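Side-chain contacts in hypothetical protein AQ_1354 (Aquifex aeolicus, PDB 1OZ9), which is probably a zinc-dependent, single-strand-specific endoribonuclease that serves in 16S rRNA 3'-end maturation and in late quality control of the 70S ribosome: residues E52-N57 / K62-T67; T48-I53 / A94-R99; K22-K27 / S104-V109. All coordinates share one frame; numbering follows the deposited sequence.

Interaction 1: E52-N57 / K62-T67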
# COMPACT_ATOMS: atom_id res chain seq x y z
N GLU A 52 3.14 12.73 -9.84
CA GLU A 52 1.86 12.73 -9.16
C GLU A 52 2.01 12.49 -7.67
O GLU A 52 1.36 13.16 -6.86
CB GLU A 52 0.90 11.72 -9.77
CG GLU A 52 -0.39 11.66 -8.97
CD GLU A 52 -1.55 11.12 -9.78
OE1 GLU A 52 -1.32 10.35 -10.75
OE2 GLU A 52 -2.70 11.48 -9.41
N ILE A 53 2.88 11.56 -7.29
CA ILE A 53 3.02 11.31 -5.87
C ILE A 53 3.62 12.53 -5.17
O ILE A 53 3.31 12.82 -4.02
CB ILE A 53 3.79 10.00 -5.59
CG1 ILE A 53 3.26 9.37 -4.29
CG2 ILE A 53 5.31 10.22 -5.57
CD1 ILE A 53 3.53 7.90 -4.17
N ARG A 54 4.39 13.32 -5.90
CA ARG A 54 4.97 14.51 -5.31
C ARG A 54 3.88 15.52 -4.97
O ARG A 54 3.87 16.10 -3.88
CB ARG A 54 6.03 15.10 -6.23
CG ARG A 54 6.70 16.35 -5.71
CD ARG A 54 7.58 17.02 -6.74
NE ARG A 54 8.03 18.34 -6.32
CZ ARG A 54 9.15 18.91 -6.75
NH1 ARG A 54 9.93 18.25 -7.59
NH2 ARG A 54 9.49 20.12 -6.32
N GLU A 55 2.95 15.75 -5.90
CA GLU A 55 1.86 16.68 -5.62
C GLU A 55 1.11 16.19 -4.40
O GLU A 55 0.75 16.98 -3.53
CB GLU A 55 0.88 16.80 -6.79
CG GLU A 55 1.41 17.34 -8.10
CD GLU A 55 0.40 17.19 -9.23
OE1 GLU A 55 -0.64 16.56 -9.01
OE2 GLU A 55 0.65 17.68 -10.35
N LEU A 56 0.88 14.89 -4.33
CA LEU A 56 0.15 14.31 -3.19
C LEU A 56 0.90 14.52 -1.87
O LEU A 56 0.30 14.94 -0.86
CB LEU A 56 -0.10 12.82 -3.42
CG LEU A 56 -1.10 12.50 -4.53
CD1 LEU A 56 -1.17 10.98 -4.77
CD2 LEU A 56 -2.49 13.11 -4.23
N ASN A 57 2.20 14.26 -1.89
CA ASN A 57 3.05 14.42 -0.72
C ASN A 57 3.04 15.86 -0.26
O ASN A 57 3.00 16.15 0.94
CB ASN A 57 4.48 14.00 -1.08
CG ASN A 57 5.26 13.42 0.10
OD1 ASN A 57 4.70 13.08 1.17
ND2 ASN A 57 6.56 13.26 -0.10
N LYS A 62 2.72 17.95 3.39
CA LYS A 62 3.56 19.12 3.37
C LYS A 62 5.02 18.75 3.16
O LYS A 62 5.91 19.32 3.78
CB LYS A 62 3.37 19.94 4.66
CG LYS A 62 1.91 20.29 4.93
CD LYS A 62 1.78 21.32 6.03
CE LYS A 62 0.34 21.78 6.21
NZ LYS A 62 0.29 22.95 7.12
N LYS A 63 5.25 17.79 2.27
CA LYS A 63 6.61 17.40 1.91
C LYS A 63 6.73 17.43 0.39
O LYS A 63 6.23 16.54 -0.32
CB LYS A 63 6.95 16.01 2.46
CG LYS A 63 7.26 16.04 3.97
CD LYS A 63 7.28 14.63 4.59
CE LYS A 63 7.81 14.65 6.04
NZ LYS A 63 7.71 13.29 6.67
N ASP A 64 7.37 18.47 -0.11
CA ASP A 64 7.51 18.68 -1.55
C ASP A 64 8.60 17.82 -2.16
O ASP A 64 9.67 18.31 -2.51
CB ASP A 64 7.75 20.17 -1.84
CG ASP A 64 7.62 20.50 -3.32
OD1 ASP A 64 7.26 19.61 -4.11
OD2 ASP A 64 7.86 21.63 -3.76
N LYS A 65 8.31 16.53 -2.30
CA LYS A 65 9.23 15.60 -2.91
C LYS A 65 8.49 14.30 -3.19
O LYS A 65 7.44 14.03 -2.62
CB LYS A 65 10.41 15.34 -1.98
CG LYS A 65 10.03 14.71 -0.63
CD LYS A 65 11.28 14.58 0.26
CE LYS A 65 10.95 14.83 1.74
NZ LYS A 65 12.17 15.05 2.59
N PRO A 66 9.04 13.49 -4.09
CA PRO A 66 8.44 12.19 -4.40
C PRO A 66 8.68 11.25 -3.25
O PRO A 66 9.50 11.56 -2.38
CB PRO A 66 9.23 11.71 -5.62
CG PRO A 66 10.06 12.90 -6.06
CD PRO A 66 10.26 13.77 -4.87
N THR A 67 7.96 10.14 -3.22
CA THR A 67 8.17 9.10 -2.22
C THR A 67 7.70 7.77 -2.80
O THR A 67 7.23 7.73 -3.94
CB THR A 67 7.44 9.46 -0.90
OG1 THR A 67 7.81 8.51 0.10
CG2 THR A 67 5.91 9.27 -1.05
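N57 ties the chain that leaves its own helix back onto that helix. Its amide nitrogen ND2 donates to the carbonyl O of K65 at 2.8 Å, nearly straight (171°) and in the plane of the amide, though above the plane of the receiving carbonyl. Asparagine suits the place: it is short and holds a donor for a backbone oxygen of the returning loop. The backbone O of N57 accepts from K63 N, 3.1 Å away. K62, just past the end of helix 50-61, takes positive phi, and the chain doubles back along the helix toward strand 69-78, bent by an inverse gamma turn centred on D64. One turn before N57, R54 forms a salt bridge: its NE reaches D64 OD1 at 2.7 Å on the syn side, tilted from the carboxylate plane; NH2 adds two weak bonds, and the guanidinium and carboxylate planes stand 62° apart. R54 gets there extended, with CG anti to the backbone N (chi1 180°). Toward the interior, I53 lays CG2 3.5 Å from the backbone N of T67, its side chain crossing that of T67 at about a right angle. Farther out, I53 and N57 both pack on L70.

Interaction 2: T48-I53 / A94-R99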
# COMPACT_ATOMS: atom_id res chain seq x y z
N THR A 48 1.22 5.05 -9.79
CA THR A 48 1.42 6.25 -10.58
C THR A 48 2.90 6.59 -10.71
O THR A 48 3.75 5.69 -10.59
CB THR A 48 0.56 7.40 -9.99
OG1 THR A 48 0.65 8.56 -10.81
CG2 THR A 48 1.04 7.84 -8.59
N ASP A 49 3.21 7.85 -10.97
CA ASP A 49 4.60 8.28 -11.20
C ASP A 49 5.10 9.25 -10.13
O ASP A 49 4.34 9.67 -9.26
CB ASP A 49 4.77 8.92 -12.58
CG ASP A 49 3.95 10.20 -12.75
OD1 ASP A 49 3.31 10.68 -11.79
OD2 ASP A 49 3.88 10.79 -13.85
N ASP A 50 6.37 9.64 -10.22
CA ASP A 50 6.96 10.53 -9.23
C ASP A 50 6.31 11.91 -9.19
O ASP A 50 6.17 12.50 -8.11
CB ASP A 50 8.48 10.68 -9.46
CG ASP A 50 9.27 9.66 -8.67
OD1 ASP A 50 8.63 8.83 -7.97
OD2 ASP A 50 10.52 9.61 -8.66
N GLN A 51 5.91 12.42 -10.35
CA GLN A 51 5.29 13.74 -10.39
C GLN A 51 3.95 13.75 -9.64
O GLN A 51 3.67 14.66 -8.86
CB GLN A 51 5.21 14.30 -11.82
CG GLN A 51 6.56 14.90 -12.26
CD GLN A 51 6.66 15.32 -13.74
OE1 GLN A 51 5.69 15.83 -14.33
NE2 GLN A 51 7.84 15.13 -14.32
N GLU A 52 3.14 12.73 -9.84
CA GLU A 52 1.86 12.73 -9.16
C GLU A 52 2.01 12.49 -7.67
O GLU A 52 1.36 13.16 -6.86
CB GLU A 52 0.90 11.72 -9.77
CG GLU A 52 -0.39 11.66 -8.97
CD GLU A 52 -1.55 11.12 -9.78
OE1 GLU A 52 -1.32 10.35 -10.75
OE2 GLU A 52 -2.70 11.48 -9.41
N ILE A 53 2.88 11.56 -7.29
CA ILE A 53 3.02 11.31 -5.87
C ILE A 53 3.62 12.53 -5.17
O ILE A 53 3.31 12.82 -4.02
CB ILE A 53 3.79 10.00 -5.59
CG1 ILE A 53 3.26 9.37 -4.29
CG2 ILE A 53 5.31 10.22 -5.57
CD1 ILE A 53 3.53 7.90 -4.17
N ALA A 94 9.60 3.09 -6.82
CA ALA A 94 9.67 1.65 -6.58
C ALA A 94 10.81 1.02 -7.41
O ALA A 94 11.55 0.16 -6.92
CB ALA A 94 8.31 0.99 -6.93
N GLU A 95 10.95 1.45 -8.66
CA GLU A 95 12.01 0.88 -9.51
C GLU A 95 13.40 1.17 -8.95
O GLU A 95 14.27 0.30 -8.95
CB GLU A 95 11.92 1.37 -10.97
CG GLU A 95 10.79 0.75 -11.78
CD GLU A 95 10.78 1.29 -13.21
OE1 GLU A 95 10.68 2.53 -13.35
OE2 GLU A 95 10.91 0.48 -14.17
N ARG A 96 13.60 2.40 -8.47
CA ARG A 96 14.90 2.79 -7.93
C ARG A 96 15.21 2.03 -6.67
O ARG A 96 16.36 1.64 -6.44
CB ARG A 96 14.98 4.29 -7.63
CG ARG A 96 15.06 5.19 -8.86
CD ARG A 96 15.18 6.68 -8.53
NE ARG A 96 14.36 7.47 -9.45
CZ ARG A 96 13.24 8.10 -9.09
NH1 ARG A 96 12.82 8.08 -7.84
NH2 ARG A 96 12.55 8.78 -10.00
N GLN A 97 14.20 1.84 -5.83
CA GLN A 97 14.41 1.13 -4.57
C GLN A 97 14.70 -0.33 -4.85
O GLN A 97 15.60 -0.93 -4.25
CB GLN A 97 13.19 1.30 -3.61
CG GLN A 97 13.18 2.68 -2.97
CD GLN A 97 11.96 3.00 -2.10
OE1 GLN A 97 11.08 2.15 -1.85
NE2 GLN A 97 11.91 4.23 -1.64
N ALA A 98 13.94 -0.89 -5.77
CA ALA A 98 14.16 -2.28 -6.15
C ALA A 98 15.61 -2.42 -6.62
O ALA A 98 16.27 -3.37 -6.26
CB ALA A 98 13.18 -2.71 -7.28
N ARG A 99 16.09 -1.45 -7.39
CA ARG A 99 17.48 -1.47 -7.89
C ARG A 99 18.45 -1.40 -6.70
O ARG A 99 19.40 -2.18 -6.61
CB ARG A 99 17.73 -0.30 -8.86
CG ARG A 99 19.18 -0.12 -9.31
CD ARG A 99 19.39 0.90 -10.45
NE ARG A 99 19.35 2.29 -9.97
CZ ARG A 99 18.46 3.20 -10.36
NH1 ARG A 99 17.53 2.88 -11.26
NH2 ARG A 99 18.50 4.43 -9.86
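R96 carries the whole of this contact from the second segment, reaching from helix 91-101 to D50 in the first turn of helix 50-61. A94, two residues before it, turns instead to helix 105-120, where its small methyl fits against L105 and L112; E95 also touches L105. R96 points its CB toward 48-53. Its CG lies anti to the carbonyl carbon (chi1 -72°), and a bend at chi3 (-140°) swings the guanidinium so that it meets D50 end-on. Both terminal nitrogens converge on one oxygen: NH2 is 2.6 Å from D50 OD2 and NH1 is 2.9 Å from that same D50 OD2. The oxygen sits at the edge of the guanidinium, in its plane, whereas the carboxylate is turned 47° against it; NH1 comes to the syn lone pair of D50 OD2, and NH2 approaches from above the carboxylate plane. Arginine is long enough to bridge the helices and offers two N-H groups to one oxygen; aspartate, short and anionic, takes them while its OD1 accepts from S90 and T93, which fixes the group's rotation. Farther along, A98 packs on E108.

D49, the N-cap, takes the backbone N of E52 on OD1 at 2.8 Å, so acids occupy both cap and first turn, where they probably interact favourably with the helix dipole. With two donors on each oxygen, the D50 carboxylate is likely to stay ionised, and this surface salt bridge joins the first turn of helix 50-61 to the middle of helix 91-101 by charge, with little buried area.

Interaction 3: K22-K27 / S104-V109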
# COMPACT_ATOMS: atom_id res chain seq x y z
N LYS A 22 -2.00 -5.78 -13.65
CA LYS A 22 -3.12 -5.37 -12.80
C LYS A 22 -3.64 -6.51 -11.93
O LYS A 22 -3.97 -6.30 -10.76
CB LYS A 22 -4.28 -4.82 -13.68
CG LYS A 22 -5.46 -4.28 -12.80
CD LYS A 22 -6.76 -4.22 -13.62
CE LYS A 22 -8.00 -3.81 -12.76
NZ LYS A 22 -9.21 -3.67 -13.66
N ASP A 23 -3.76 -7.69 -12.53
CA ASP A 23 -4.28 -8.83 -11.78
C ASP A 23 -3.35 -9.27 -10.66
O ASP A 23 -3.81 -9.81 -9.65
CB ASP A 23 -4.64 -10.01 -12.71
CG ASP A 23 -3.46 -10.54 -13.53
OD1 ASP A 23 -2.43 -9.85 -13.74
OD2 ASP A 23 -3.49 -11.68 -14.03
N LYS A 24 -2.05 -9.04 -10.81
CA LYS A 24 -1.12 -9.41 -9.74
C LYS A 24 -1.28 -8.45 -8.55
O LYS A 24 -1.27 -8.87 -7.39
CB LYS A 24 0.34 -9.40 -10.21
CG LYS A 24 0.75 -10.66 -10.94
CD LYS A 24 2.28 -10.67 -11.24
CE LYS A 24 2.73 -12.02 -11.78
NZ LYS A 24 4.07 -12.02 -12.49
N ILE A 25 -1.40 -7.16 -8.85
CA ILE A 25 -1.57 -6.18 -7.82
C ILE A 25 -2.89 -6.48 -7.11
O ILE A 25 -2.97 -6.41 -5.87
CB ILE A 25 -1.56 -4.75 -8.41
CG1 ILE A 25 -0.11 -4.37 -8.81
CG2 ILE A 25 -2.12 -3.75 -7.43
CD1 ILE A 25 -0.07 -3.21 -9.78
N GLU A 26 -3.92 -6.79 -7.88
CA GLU A 26 -5.22 -7.07 -7.28
C GLU A 26 -5.14 -8.27 -6.32
O GLU A 26 -5.66 -8.21 -5.19
CB GLU A 26 -6.28 -7.33 -8.36
CG GLU A 26 -7.68 -7.04 -7.88
CD GLU A 26 -8.76 -7.25 -8.96
OE1 GLU A 26 -8.53 -6.91 -10.15
OE2 GLU A 26 -9.83 -7.76 -8.58
N LYS A 27 -4.52 -9.35 -6.80
CA LYS A 27 -4.33 -10.57 -6.01
C LYS A 27 -3.52 -10.33 -4.71
O LYS A 27 -3.96 -10.77 -3.64
CB LYS A 27 -3.75 -11.73 -6.85
CG LYS A 27 -3.07 -12.88 -6.04
CD LYS A 27 -2.47 -13.98 -6.94
CE LYS A 27 -1.22 -14.68 -6.33
NZ LYS A 27 -1.43 -16.12 -5.91
N SER A 104 13.26 -7.60 -7.45
CA SER A 104 12.45 -7.22 -8.60
C SER A 104 11.50 -6.06 -8.32
O SER A 104 11.19 -5.74 -7.18
CB SER A 104 11.67 -8.42 -9.13
OG SER A 104 10.61 -8.76 -8.26
N LEU A 105 11.05 -5.40 -9.39
CA LEU A 105 10.03 -4.37 -9.26
C LEU A 105 8.76 -4.96 -8.65
O LEU A 105 8.09 -4.34 -7.78
CB LEU A 105 9.73 -3.73 -10.62
CG LEU A 105 8.54 -2.76 -10.63
CD1 LEU A 105 8.83 -1.60 -9.72
CD2 LEU A 105 8.31 -2.24 -12.05
N GLU A 106 8.41 -6.16 -9.09
CA GLU A 106 7.20 -6.81 -8.58
C GLU A 106 7.35 -7.02 -7.10
O GLU A 106 6.42 -6.78 -6.35
CB GLU A 106 6.92 -8.17 -9.24
CG GLU A 106 6.56 -8.03 -10.70
CD GLU A 106 5.97 -9.29 -11.31
OE1 GLU A 106 5.68 -10.27 -10.58
OE2 GLU A 106 5.80 -9.30 -12.55
N GLU A 107 8.53 -7.46 -6.67
CA GLU A 107 8.73 -7.67 -5.24
C GLU A 107 8.59 -6.34 -4.48
O GLU A 107 7.97 -6.30 -3.41
CB GLU A 107 10.07 -8.34 -4.95
CG GLU A 107 10.34 -8.50 -3.46
CD GLU A 107 9.44 -9.53 -2.76
OE1 GLU A 107 9.00 -10.51 -3.40
OE2 GLU A 107 9.18 -9.36 -1.54
N GLU A 108 9.12 -5.26 -5.04
CA GLU A 108 9.05 -3.96 -4.36
C GLU A 108 7.61 -3.44 -4.32
O GLU A 108 7.14 -2.91 -3.29
CB GLU A 108 10.00 -2.94 -5.02
CG GLU A 108 10.02 -1.56 -4.35
CD GLU A 108 10.58 -1.58 -2.92
OE1 GLU A 108 11.15 -2.62 -2.49
OE2 GLU A 108 10.46 -0.54 -2.23
N VAL A 109 6.89 -3.61 -5.42
CA VAL A 109 5.51 -3.16 -5.42
C VAL A 109 4.65 -3.95 -4.43
O VAL A 109 3.80 -3.39 -3.74
CB VAL A 109 4.94 -3.20 -6.85
CG1 VAL A 109 3.42 -2.96 -6.81
CG2 VAL A 109 5.68 -2.12 -7.68
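K24 and E106 both place CG anti to the carbonyl carbon (chi1 -81° and -67°) and run extended beyond it, so that two long side chains from separate helices cross at about a right angle and meet at their charged ends in a salt bridge. K24 NZ lies 3.1 Å from E106 OE1, using the syn lone pair of that oxygen, and makes a weak second bond to E106 OE2 at 3.2 Å. The lysine methylenes lie beside the carboxylate as well, CD of K24 being 3.5 Å from E106 OE1. Long residues suit the place, because the CA atoms of K24 and E106 stand 8.8 Å apart. A methionine in place of K24 would probably leave the E106 carboxylate without its charged mate across this gap. On the inner side, I25 CG1 approaches V109 CG1 at 4.3 Å, a light apolar contact between buried branched residues; I25 also packs on strands 10-15 and 41-48. S104 is the N-cap of helix 105-120, its OG accepting from the backbone N of E107 at 2.9 Å. The contact joins helix 22-35 to this helix, which bears H115 and H119, predicted zinc ligands, in a fold of the matrix metalloproteinase type.

How the interactions relate
Interactions 1 and 2 share helix 50-61: the first holds the chain that follows the helix against its flank, the second joins its opening turn to helix 91-101, and P66 packs on D50 where they touch. Interaction 3 links helix 22-35 with helix 105-120, and it meets interaction 2 where helices 91-101 and 105-120 pack, as in E95 against L105. Interaction 1 is the most extensive, mixing backbone bonds, the packing of buried I53 on P66 and T67, and a surface salt bridge. Interaction 2 is a surface ion pair with no apolar part, while interaction 3 sets its ion pair beside a buried isoleucine-valine contact. R54, D64 and R96 are exposed, whereas K24, E106 and D50 are only partly so.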